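Local coordinates for ZmpA Glycopeptidase (Clostridium perfringens, PDB 6XSX), which is a metalloprotease acting as a glycopeptidase, its M60 peptidase module (the part in this chain) probably cleaving the peptide backbone of glycosylated proteins, at residues Asn44-Gln49 with Asn257-Phe262; Gln59-Tyr64 with Ile137-Ala142; Gly311-Ile316 with Met438-Gly443; Pro367-Glu372 with Met392-Val397. All blocks are in the same frame, centred on the assembly; numbering follows the deposited sequence.

Contact 1 of 4, residues Asn44-Gln49 with Asn257-Phe262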
# COMPACT_ATOMS: atom_id res chain seq x y z
N ASN A 44 -8.17 -0.44 -11.85
CA ASN A 44 -8.63 0.53 -12.84
C ASN A 44 -7.98 1.90 -12.64
O ASN A 44 -8.67 2.89 -12.38
CB ASN A 44 -10.15 0.62 -12.89
CG ASN A 44 -10.79 -0.74 -13.08
OD1 ASN A 44 -10.20 -1.62 -13.69
ND2 ASN A 44 -11.98 -0.91 -12.52
N PHE A 45 -6.66 1.96 -12.79
CA PHE A 45 -5.92 3.19 -12.57
C PHE A 45 -6.31 4.20 -13.64
O PHE A 45 -6.58 3.81 -14.77
CB PHE A 45 -4.42 2.92 -12.61
CG PHE A 45 -3.86 2.17 -11.43
CD1 PHE A 45 -4.70 1.65 -10.44
CD2 PHE A 45 -2.50 1.93 -11.32
CE1 PHE A 45 -4.18 0.95 -9.36
CE2 PHE A 45 -1.98 1.23 -10.24
CZ PHE A 45 -2.82 0.75 -9.26
N GLN A 46 -6.36 5.49 -13.25
CA GLN A 46 -6.58 6.60 -14.16
C GLN A 46 -5.24 6.99 -14.79
O GLN A 46 -4.20 6.45 -14.43
CB GLN A 46 -7.20 7.80 -13.43
CG GLN A 46 -8.35 7.44 -12.50
CD GLN A 46 -9.47 6.71 -13.21
OE1 GLN A 46 -9.85 5.60 -12.84
NE2 GLN A 46 -9.99 7.32 -14.26
N ASP A 47 -5.29 7.94 -15.73
CA ASP A 47 -4.08 8.41 -16.37
C ASP A 47 -4.20 9.91 -16.65
O ASP A 47 -3.76 10.37 -17.71
CB ASP A 47 -3.80 7.62 -17.64
CG ASP A 47 -2.39 7.83 -18.15
OD1 ASP A 47 -1.51 8.19 -17.34
OD2 ASP A 47 -2.18 7.62 -19.36
N TRP A 48 -4.77 10.64 -15.69
CA TRP A 48 -4.94 12.08 -15.78
C TRP A 48 -3.60 12.78 -15.99
O TRP A 48 -2.64 12.50 -15.28
CB TRP A 48 -5.61 12.61 -14.51
CG TRP A 48 -6.97 12.04 -14.23
CD1 TRP A 48 -7.75 11.31 -15.07
CD2 TRP A 48 -7.72 12.23 -13.03
NE1 TRP A 48 -8.94 11.00 -14.46
CE2 TRP A 48 -8.95 11.55 -13.21
CE3 TRP A 48 -7.48 12.91 -11.84
CZ2 TRP A 48 -9.92 11.52 -12.22
CZ3 TRP A 48 -8.44 12.87 -10.85
CH2 TRP A 48 -9.64 12.18 -11.05
N GLN A 49 -3.58 13.73 -16.94
CA GLN A 49 -2.38 14.49 -17.28
C GLN A 49 -2.65 15.99 -17.10
O GLN A 49 -3.78 16.43 -17.30
CB GLN A 49 -1.88 14.14 -18.68
CG GLN A 49 -1.57 12.65 -18.85
CD GLN A 49 -0.52 12.14 -17.89
OE1 GLN A 49 0.47 12.80 -17.60
NE2 GLN A 49 -0.73 10.93 -17.39
N ASN A 257 -10.02 2.59 -7.91
CA ASN A 257 -9.83 3.23 -9.20
C ASN A 257 -8.47 3.95 -9.26
O ASN A 257 -8.32 4.95 -9.96
CB ASN A 257 -11.01 4.14 -9.54
CG ASN A 257 -12.31 3.38 -9.66
OD1 ASN A 257 -12.47 2.55 -10.55
ND2 ASN A 257 -13.23 3.63 -8.73
N GLY A 258 -7.48 3.41 -8.54
CA GLY A 258 -6.16 4.00 -8.50
C GLY A 258 -6.15 5.36 -7.81
O GLY A 258 -5.33 6.22 -8.13
N ILE A 259 -7.06 5.55 -6.85
CA ILE A 259 -7.16 6.79 -6.10
C ILE A 259 -7.11 6.45 -4.61
O ILE A 259 -7.85 5.59 -4.15
CB ILE A 259 -8.47 7.53 -6.47
CG1 ILE A 259 -8.45 8.01 -7.93
CG2 ILE A 259 -8.74 8.68 -5.50
CD1 ILE A 259 -9.83 8.18 -8.56
N THR A 260 -6.24 7.16 -3.88
CA THR A 260 -6.32 7.22 -2.42
C THR A 260 -7.01 8.52 -2.01
O THR A 260 -6.63 9.61 -2.44
CB THR A 260 -4.93 7.16 -1.77
OG1 THR A 260 -4.42 5.83 -1.91
CG2 THR A 260 -4.95 7.56 -0.31
N GLY A 261 -8.05 8.40 -1.19
CA GLY A 261 -8.71 9.56 -0.60
C GLY A 261 -8.22 9.75 0.83
O GLY A 261 -7.98 8.76 1.52
N PHE A 262 -8.00 11.01 1.23
CA PHE A 262 -7.62 11.34 2.59
C PHE A 262 -8.43 12.57 3.00
O PHE A 262 -8.82 13.37 2.15
CB PHE A 262 -6.11 11.60 2.70
CG PHE A 262 -5.58 12.59 1.69
CD1 PHE A 262 -5.79 13.96 1.86
CD2 PHE A 262 -4.91 12.17 0.56
CE1 PHE A 262 -5.34 14.87 0.91
CE2 PHE A 262 -4.42 13.08 -0.38
CZ PHE A 262 -4.65 14.43 -0.21
O HOH W 1 -5.16 6.41 -10.86
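The backbone of N44 and F45 runs beside the turn N257-G258, with the CA atoms of F45 and G258 4.2 Å apart. This is the tight two-residue turn of the β-hairpin that pairs strands 254-256 and 259-262 at one margin of the ten-stranded mixed sheet, and both of its residues have positive phi. The F45 ring lies against the glycine: CD1 is 3.4 Å from G258 CA and CE1 follows at 3.7 Å, an oblique approach that the absence of a side chain permits. The ring also meets F238 and F287 edge-to-face. N44 adds a weaker touch, its CB 3.8 Å from N257 OD1, with the two amide planes turned 28° from each other; its own OD1 is taken by Q38. The carbonyl oxygens of N44 and N257, both acceptors, nevertheless come close, while N257 CA makes a bent CA-H...O contact with N44 O (CA to O 3.4 Å). Further along, the aliphatic CG of Q46 approaches I259 CD1. N286, directly after the HExxH pattern of helix 277-286, bonds G258 N and I259 O, which places this hairpin next to the probable metal site, although no metal is bound there. A single water joins the two backbones, accepting from Q46 N at 2.8 Å and donating to G258 O at 2.7 Å.

Contact 2 of 4, residues Gln59-Tyr64 with Ile137-Ala142. With EDO (1,2-ethanediol), chain F.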
# COMPACT_ATOMS: atom_id res chain seq x y z
N GLN A 59 -19.20 27.96 -15.77
CA GLN A 59 -18.52 28.85 -16.69
C GLN A 59 -18.38 28.17 -18.05
O GLN A 59 -18.46 26.95 -18.17
CB GLN A 59 -17.20 29.39 -16.12
CG GLN A 59 -15.98 28.49 -16.31
CD GLN A 59 -14.67 29.21 -16.06
OE1 GLN A 59 -14.19 29.32 -14.93
NE2 GLN A 59 -14.07 29.71 -17.12
N VAL A 60 -18.18 29.01 -19.08
CA VAL A 60 -17.92 28.56 -20.43
C VAL A 60 -16.41 28.59 -20.65
O VAL A 60 -15.73 29.52 -20.22
CB VAL A 60 -18.63 29.47 -21.45
CG1 VAL A 60 -18.22 29.17 -22.89
CG2 VAL A 60 -20.15 29.43 -21.29
N ILE A 61 -15.90 27.54 -21.30
CA ILE A 61 -14.54 27.52 -21.81
C ILE A 61 -14.63 27.10 -23.27
O ILE A 61 -15.63 26.51 -23.68
CB ILE A 61 -13.65 26.56 -20.99
CG1 ILE A 61 -14.18 25.12 -20.98
CG2 ILE A 61 -13.42 27.10 -19.59
CD1 ILE A 61 -13.14 24.07 -20.60
N THR A 62 -13.60 27.44 -24.05
CA THR A 62 -13.54 27.05 -25.45
C THR A 62 -12.29 26.22 -25.67
O THR A 62 -11.18 26.65 -25.35
CB THR A 62 -13.62 28.27 -26.39
OG1 THR A 62 -14.78 29.02 -26.03
CG2 THR A 62 -13.71 27.86 -27.85
N VAL A 63 -12.47 24.99 -26.16
CA VAL A 63 -11.34 24.09 -26.31
C VAL A 63 -11.19 23.75 -27.78
O VAL A 63 -12.14 23.34 -28.43
CB VAL A 63 -11.49 22.83 -25.45
CG1 VAL A 63 -10.27 21.92 -25.56
CG2 VAL A 63 -11.78 23.17 -23.99
N TYR A 64 -9.97 23.94 -28.28
CA TYR A 64 -9.63 23.63 -29.66
C TYR A 64 -8.86 22.31 -29.69
O TYR A 64 -7.91 22.13 -28.93
CB TYR A 64 -8.84 24.78 -30.26
CG TYR A 64 -9.69 26.00 -30.48
CD1 TYR A 64 -10.48 26.12 -31.62
CD2 TYR A 64 -9.74 27.02 -29.54
CE1 TYR A 64 -11.28 27.24 -31.82
CE2 TYR A 64 -10.54 28.13 -29.72
CZ TYR A 64 -11.31 28.24 -30.86
OH TYR A 64 -12.10 29.34 -31.04
N ILE A 137 -4.17 20.35 -28.26
CA ILE A 137 -5.33 21.08 -27.79
C ILE A 137 -4.90 22.42 -27.21
O ILE A 137 -3.75 22.59 -26.77
CB ILE A 137 -6.23 20.28 -26.82
CG1 ILE A 137 -5.71 20.28 -25.38
CG2 ILE A 137 -6.50 18.86 -27.33
CD1 ILE A 137 -6.77 19.88 -24.37
N ARG A 138 -5.85 23.36 -27.22
CA ARG A 138 -5.70 24.65 -26.58
C ARG A 138 -6.98 24.95 -25.81
O ARG A 138 -8.08 24.69 -26.29
CB ARG A 138 -5.45 25.72 -27.64
CG ARG A 138 -5.06 27.08 -27.08
CD ARG A 138 -4.52 27.98 -28.18
NE ARG A 138 -5.40 28.12 -29.33
CZ ARG A 138 -6.46 28.92 -29.38
NH1 ARG A 138 -6.78 29.66 -28.33
NH2 ARG A 138 -7.19 28.98 -30.48
N ILE A 139 -6.82 25.50 -24.60
CA ILE A 139 -7.96 25.83 -23.75
C ILE A 139 -8.00 27.34 -23.57
O ILE A 139 -7.02 27.94 -23.13
CB ILE A 139 -7.88 25.07 -22.41
CG1 ILE A 139 -7.86 23.55 -22.62
CG2 ILE A 139 -9.02 25.48 -21.48
CD1 ILE A 139 -7.37 22.76 -21.43
N GLU A 140 -9.15 27.95 -23.87
CA GLU A 140 -9.37 29.37 -23.65
C GLU A 140 -10.38 29.58 -22.52
O GLU A 140 -11.37 28.86 -22.43
CB GLU A 140 -9.98 30.01 -24.90
CG GLU A 140 -9.05 30.14 -26.08
CD GLU A 140 -9.66 30.87 -27.28
OE1 GLU A 140 -10.88 31.20 -27.24
OE2 GLU A 140 -8.93 31.09 -28.27
N GLY A 141 -10.12 30.58 -21.68
CA GLY A 141 -11.11 31.13 -20.76
C GLY A 141 -10.95 30.60 -19.33
O GLY A 141 -11.77 30.90 -18.47
N ALA A 142 -9.88 29.83 -19.08
CA ALA A 142 -9.68 29.24 -17.77
C ALA A 142 -8.62 30.03 -17.00
O ALA A 142 -7.93 30.87 -17.57
CB ALA A 142 -9.33 27.77 -17.89
C1 EDO F . -4.24 23.89 -31.16
O1 EDO F . -4.66 25.24 -31.09
C2 EDO F . -5.38 22.99 -31.42
O2 EDO F . -6.07 23.36 -32.59
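R138 and Y64 form a hydrogen-bonded pair of antiparallel strands at the middle of a four-stranded β-sheet, where strand 60-66 lies beside strand 136-140. The side chain of R138 shares a face of this sheet with Y64, T62 and E140. Its CB and CD pass near O1 of a bound ethanediol, and NE makes a weak bond to the same oxygen (3.5 Å). A bend at chi3 then swings the guanidinium over one face of the Y64 ring, the two planes only 20° apart. CZ sits 3.8 Å from Y64 CD2, and NH2 lies closer still, 3.4 Å from that carbon. NH1 turns to its own strand and closes a salt bridge with E140 OE2 at 2.6 Å, nearly straight (172°), which should fix the rotation of the guanidinium above the ring. The carboxylate of E140 completes the group, OE1 lying in the plane of the tyrosine ring at its edge. The opposite face is apolar: V63 CG1 packs on I139 CG1 at 4.1 Å, and these residues, with I61, face strands 49-56 and 75-80 of the larger sheet. T62 and E140 exchange both backbone bonds, as do Y64 and R138. Past the end of the pairing, Q59 reaches across to the exposed turn, NE2 donating to G141 O at 2.9 Å from 40° above the carbonyl plane.

Contact 3 of 4, residues Gly311-Ile316 with Met438-Gly443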
# COMPACT_ATOMS: atom_id res chain seq x y z
N GLY A 311 11.82 0.42 9.60
CA GLY A 311 12.18 -0.01 10.94
C GLY A 311 11.05 0.18 11.95
O GLY A 311 11.27 0.20 13.16
N VAL A 312 9.82 0.35 11.46
CA VAL A 312 8.69 0.62 12.33
C VAL A 312 8.07 -0.73 12.70
O VAL A 312 7.87 -1.58 11.82
CB VAL A 312 7.67 1.54 11.62
CG1 VAL A 312 6.34 1.60 12.35
CG2 VAL A 312 8.23 2.94 11.41
N PRO A 313 7.78 -0.98 14.00
CA PRO A 313 7.08 -2.20 14.40
C PRO A 313 5.77 -2.33 13.62
O PRO A 313 4.96 -1.41 13.61
CB PRO A 313 6.84 -1.99 15.90
CG PRO A 313 8.01 -1.09 16.32
CD PRO A 313 8.19 -0.15 15.15
N SER A 314 5.59 -3.49 12.96
CA SER A 314 4.43 -3.70 12.10
C SER A 314 3.14 -3.61 12.90
O SER A 314 3.13 -3.72 14.13
CB SER A 314 4.53 -4.99 11.33
OG SER A 314 3.88 -6.05 12.02
N ASN A 315 2.03 -3.40 12.18
CA ASN A 315 0.71 -3.34 12.79
C ASN A 315 0.47 -4.61 13.60
O ASN A 315 -0.23 -4.58 14.62
CB ASN A 315 -0.38 -3.17 11.73
CG ASN A 315 -1.62 -2.47 12.24
OD1 ASN A 315 -1.63 -1.95 13.36
ND2 ASN A 315 -2.65 -2.42 11.41
N ILE A 316 1.07 -5.72 13.17
CA ILE A 316 0.87 -6.96 13.89
C ILE A 316 1.47 -6.84 15.29
O ILE A 316 0.88 -7.34 16.26
CB ILE A 316 1.35 -8.18 13.07
CG1 ILE A 316 0.60 -8.27 11.74
CG2 ILE A 316 1.17 -9.45 13.89
CD1 ILE A 316 1.05 -9.39 10.82
N MET A 438 12.62 -10.06 14.08
CA MET A 438 13.58 -10.48 13.06
C MET A 438 14.16 -9.27 12.32
O MET A 438 15.31 -9.34 11.89
CB MET A 438 12.95 -11.45 12.06
CG MET A 438 12.69 -12.85 12.63
SD MET A 438 11.59 -13.82 11.56
CE MET A 438 12.65 -14.01 10.12
N TYR A 439 13.40 -8.17 12.18
CA TYR A 439 13.96 -6.94 11.64
C TYR A 439 14.23 -5.90 12.73
O TYR A 439 15.19 -5.14 12.62
CB TYR A 439 13.17 -6.39 10.45
CG TYR A 439 11.81 -5.80 10.76
CD1 TYR A 439 10.67 -6.58 10.65
CD2 TYR A 439 11.67 -4.49 11.16
CE1 TYR A 439 9.41 -6.06 10.93
CE2 TYR A 439 10.42 -3.95 11.44
CZ TYR A 439 9.28 -4.74 11.32
OH TYR A 439 8.04 -4.23 11.57
N LEU A 440 13.38 -5.86 13.77
CA LEU A 440 13.49 -4.84 14.81
C LEU A 440 14.79 -4.96 15.60
O LEU A 440 15.32 -3.95 16.07
CB LEU A 440 12.27 -4.91 15.73
CG LEU A 440 10.96 -4.40 15.14
CD1 LEU A 440 9.78 -4.77 16.03
CD2 LEU A 440 11.00 -2.89 14.90
N ASN A 441 15.32 -6.19 15.74
CA ASN A 441 16.53 -6.44 16.51
C ASN A 441 17.74 -5.75 15.87
O ASN A 441 18.68 -5.41 16.57
CB ASN A 441 16.89 -7.92 16.59
CG ASN A 441 16.21 -8.66 17.72
OD1 ASN A 441 15.91 -8.09 18.76
ND2 ASN A 441 15.98 -9.95 17.54
N LYS A 442 17.70 -5.60 14.53
CA LYS A 442 18.88 -5.22 13.76
C LYS A 442 20.09 -6.04 14.22
O LYS A 442 21.12 -5.47 14.57
CB LYS A 442 19.25 -3.75 13.98
CG LYS A 442 18.20 -2.72 13.62
CD LYS A 442 18.76 -1.33 13.81
CE LYS A 442 17.73 -0.34 14.30
NZ LYS A 442 17.29 0.57 13.21
N GLY A 443 19.93 -7.37 14.26
CA GLY A 443 20.97 -8.24 14.77
C GLY A 443 21.35 -9.30 13.74
O GLY A 443 21.13 -9.11 12.54
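Y439 and L440 reach from helix 437-440 to the linker G311-S314 in two different ways, the tyrosine edge-on and the leucine with its methyls. The Y439 ring presents its hydroxyl edge to the linker: V312 O lies in the ring plane and accepts a hydrogen bond from OH at 2.7 Å, with the hydroxyl tilted 25° from the carbonyl plane. S314 N is likewise near the ring plane, 2.9 Å from the same OH. A chi1 of 71°, which puts CG between the backbone N and the carbonyl carbon, directs the ring across the gap. L440 meets P313 at about a right angle, its CD2 touching proline CG at 3.8 Å and CD1 reaching CB at 4.0 Å. The same CD2 also rests 3.6 Å from G311 O, which spreads the leucine over the start of the linker. Both ends of the linker are capping positions. G311, with positive phi, closes helix 301-309 in a Schellman motif, and S314 is the N-cap of helix 315-318, its OG accepting a weak bond from I316 N and bonding D436 as well. The tyrosine also touches R308 of helix 301-309 and L360 of helix 347-361, while M438 and N441 reach I479 on strand 478-485, so the contact lies where the helical part of the chain meets the C-terminal sheet.

Contact 4 of 4, residues Pro367-Glu372 with Met392-Val397. With EDO (1,2-ethanediol), chain G.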
# COMPACT_ATOMS: atom_id res chain seq x y z
N PRO A 367 6.81 -10.73 -3.93
CA PRO A 367 6.79 -10.45 -5.37
C PRO A 367 6.52 -11.72 -6.20
O PRO A 367 5.70 -11.70 -7.12
CB PRO A 367 8.17 -9.83 -5.66
CG PRO A 367 8.99 -10.09 -4.40
CD PRO A 367 8.00 -10.18 -3.27
N ARG A 368 7.16 -12.83 -5.80
CA ARG A 368 7.02 -14.10 -6.51
C ARG A 368 5.62 -14.67 -6.29
O ARG A 368 5.03 -15.19 -7.23
CB ARG A 368 8.14 -15.06 -6.11
CG ARG A 368 9.54 -14.56 -6.43
CD ARG A 368 10.62 -15.56 -6.01
NE ARG A 368 10.38 -16.81 -6.72
CZ ARG A 368 10.74 -18.03 -6.32
NH1 ARG A 368 11.39 -18.22 -5.18
NH2 ARG A 368 10.44 -19.07 -7.08
N PHE A 369 5.10 -14.56 -5.06
CA PHE A 369 3.74 -15.01 -4.77
C PHE A 369 2.73 -14.23 -5.62
O PHE A 369 1.88 -14.84 -6.29
CB PHE A 369 3.47 -14.93 -3.26
CG PHE A 369 2.16 -15.50 -2.77
CD1 PHE A 369 2.04 -16.83 -2.43
CD2 PHE A 369 1.06 -14.67 -2.58
CE1 PHE A 369 0.85 -17.34 -1.94
CE2 PHE A 369 -0.13 -15.18 -2.09
CZ PHE A 369 -0.23 -16.52 -1.77
N GLU A 370 2.85 -12.90 -5.62
CA GLU A 370 1.99 -12.04 -6.43
C GLU A 370 2.08 -12.42 -7.91
O GLU A 370 1.06 -12.44 -8.60
CB GLU A 370 2.31 -10.55 -6.25
CG GLU A 370 1.75 -9.93 -4.98
CD GLU A 370 0.31 -10.27 -4.63
OE1 GLU A 370 -0.52 -9.35 -4.58
OE2 GLU A 370 0.02 -11.46 -4.36
N GLN A 371 3.31 -12.70 -8.39
CA GLN A 371 3.54 -13.09 -9.77
C GLN A 371 2.77 -14.37 -10.12
O GLN A 371 2.18 -14.45 -11.20
CB GLN A 371 5.03 -13.24 -10.07
CG GLN A 371 5.75 -11.93 -10.32
CD GLN A 371 7.25 -12.12 -10.34
OE1 GLN A 371 7.75 -13.16 -9.91
NE2 GLN A 371 7.97 -11.12 -10.82
N GLU A 372 2.75 -15.34 -9.21
CA GLU A 372 2.03 -16.58 -9.47
C GLU A 372 0.54 -16.32 -9.67
O GLU A 372 -0.07 -16.90 -10.57
CB GLU A 372 2.22 -17.62 -8.36
CG GLU A 372 3.61 -18.21 -8.34
CD GLU A 372 3.95 -19.06 -9.55
OE1 GLU A 372 3.14 -19.92 -9.91
OE2 GLU A 372 5.02 -18.84 -10.14
N MET A 392 -0.50 -23.96 -1.68
CA MET A 392 0.11 -24.61 -2.83
C MET A 392 1.08 -23.65 -3.51
O MET A 392 2.20 -24.04 -3.83
CB MET A 392 -0.95 -25.10 -3.82
CG MET A 392 -1.69 -26.31 -3.28
SD MET A 392 -2.92 -26.99 -4.41
CE MET A 392 -4.14 -25.68 -4.45
N ALA A 393 0.63 -22.40 -3.72
CA ALA A 393 1.41 -21.37 -4.38
C ALA A 393 2.65 -21.00 -3.56
O ALA A 393 3.75 -20.89 -4.11
CB ALA A 393 0.56 -20.16 -4.69
N ALA A 394 2.46 -20.81 -2.25
CA ALA A 394 3.57 -20.51 -1.35
C ALA A 394 4.55 -21.69 -1.32
O ALA A 394 5.76 -21.50 -1.28
CB ALA A 394 3.06 -20.17 0.04
N SER A 395 4.01 -22.92 -1.37
CA SER A 395 4.85 -24.10 -1.38
C SER A 395 5.72 -24.13 -2.64
O SER A 395 6.91 -24.41 -2.54
CB SER A 395 4.04 -25.37 -1.23
OG SER A 395 3.51 -25.46 0.09
N ASP A 396 5.12 -23.86 -3.81
CA ASP A 396 5.86 -23.81 -5.07
C ASP A 396 6.95 -22.74 -5.03
O ASP A 396 8.08 -22.98 -5.45
CB ASP A 396 4.94 -23.53 -6.26
CG ASP A 396 3.99 -24.67 -6.61
OD1 ASP A 396 4.41 -25.85 -6.50
OD2 ASP A 396 2.84 -24.36 -7.01
N VAL A 397 6.60 -21.53 -4.55
CA VAL A 397 7.55 -20.43 -4.50
C VAL A 397 8.78 -20.84 -3.68
O VAL A 397 9.91 -20.57 -4.07
CB VAL A 397 6.91 -19.13 -3.98
CG1 VAL A 397 7.94 -18.08 -3.59
CG2 VAL A 397 5.91 -18.54 -4.98
C1 EDO G . 10.93 -17.26 -1.64
O1 EDO G . 11.14 -16.68 -2.91
C2 EDO G . 11.65 -18.54 -1.47
O2 EDO G . 12.93 -18.52 -2.07
O HOH W 2 10.59 -22.00 -6.95
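This is a helix-helix crossing within the α-helical part of the peptidase module: the axes of segments 367-372 and 392-397, on helices 365-375 and 383-398, approach to 9.7 Å at an angle of 125°. F369 reaches across the crossing. Its CG is anti to the backbone N (chi1 -174°), which carries the ring over to the other helix, where CE1 meets A393 CB at 3.9 Å. The same ring edge comes to A394 N, 3.8 Å from CE1 and near the ring plane, and the methyl of A394 touches CE1 too. V397 contributes the largest buried surface. One branch, CG2, touches both F369 N and the aliphatic CG of E372, 4.1 Å from each; the other, CG1, sits over one face of the R368 guanidinium, toward its rim. R368 runs past V397 in the opposite direction, and a bend at chi3 brings its NH1 to 3.0 Å from V397 O near the C-terminal end of the second helix. In the guanidinium plane, NH2 donates to a water at 2.9 Å that in turn donates to D396 O. NH1 donates to O1 of an ethanediol at 2.8 Å, a molecule probably taken up from the crystallisation liquor and held as well by T364 and D362. Around the buried side, F365 and F373 of the first helix extend the aromatic cluster of F369, L355 and L358 of helix 347-361 pack against F369 and A394, respectively, and helix 415-421 lies against M392 and S395 on the second helix.

How the contacts relate
Contact 4 is the most buried and contact 3 lies at the surface, while contacts 1 and 2 are partly buried. Contacts 1 and 2 both belong to the β-rich part: 44-49 leads into strand 49-56, which faces the sheet of contact 2, yet their centres are 24 Å apart. Contacts 3 and 4 sit in the helical part and share helix 347-361 as a neighbour. Chemistry follows place. Regular backbone pairing and an ion pair on the more exposed face of the sheet mark contact 2; a water and a ring on glycine serve the loop of contact 1; contact 3 combines one phenol hydroxyl bond with leucine-proline packing, and contact 4 relies on apolar packing with a polar rim.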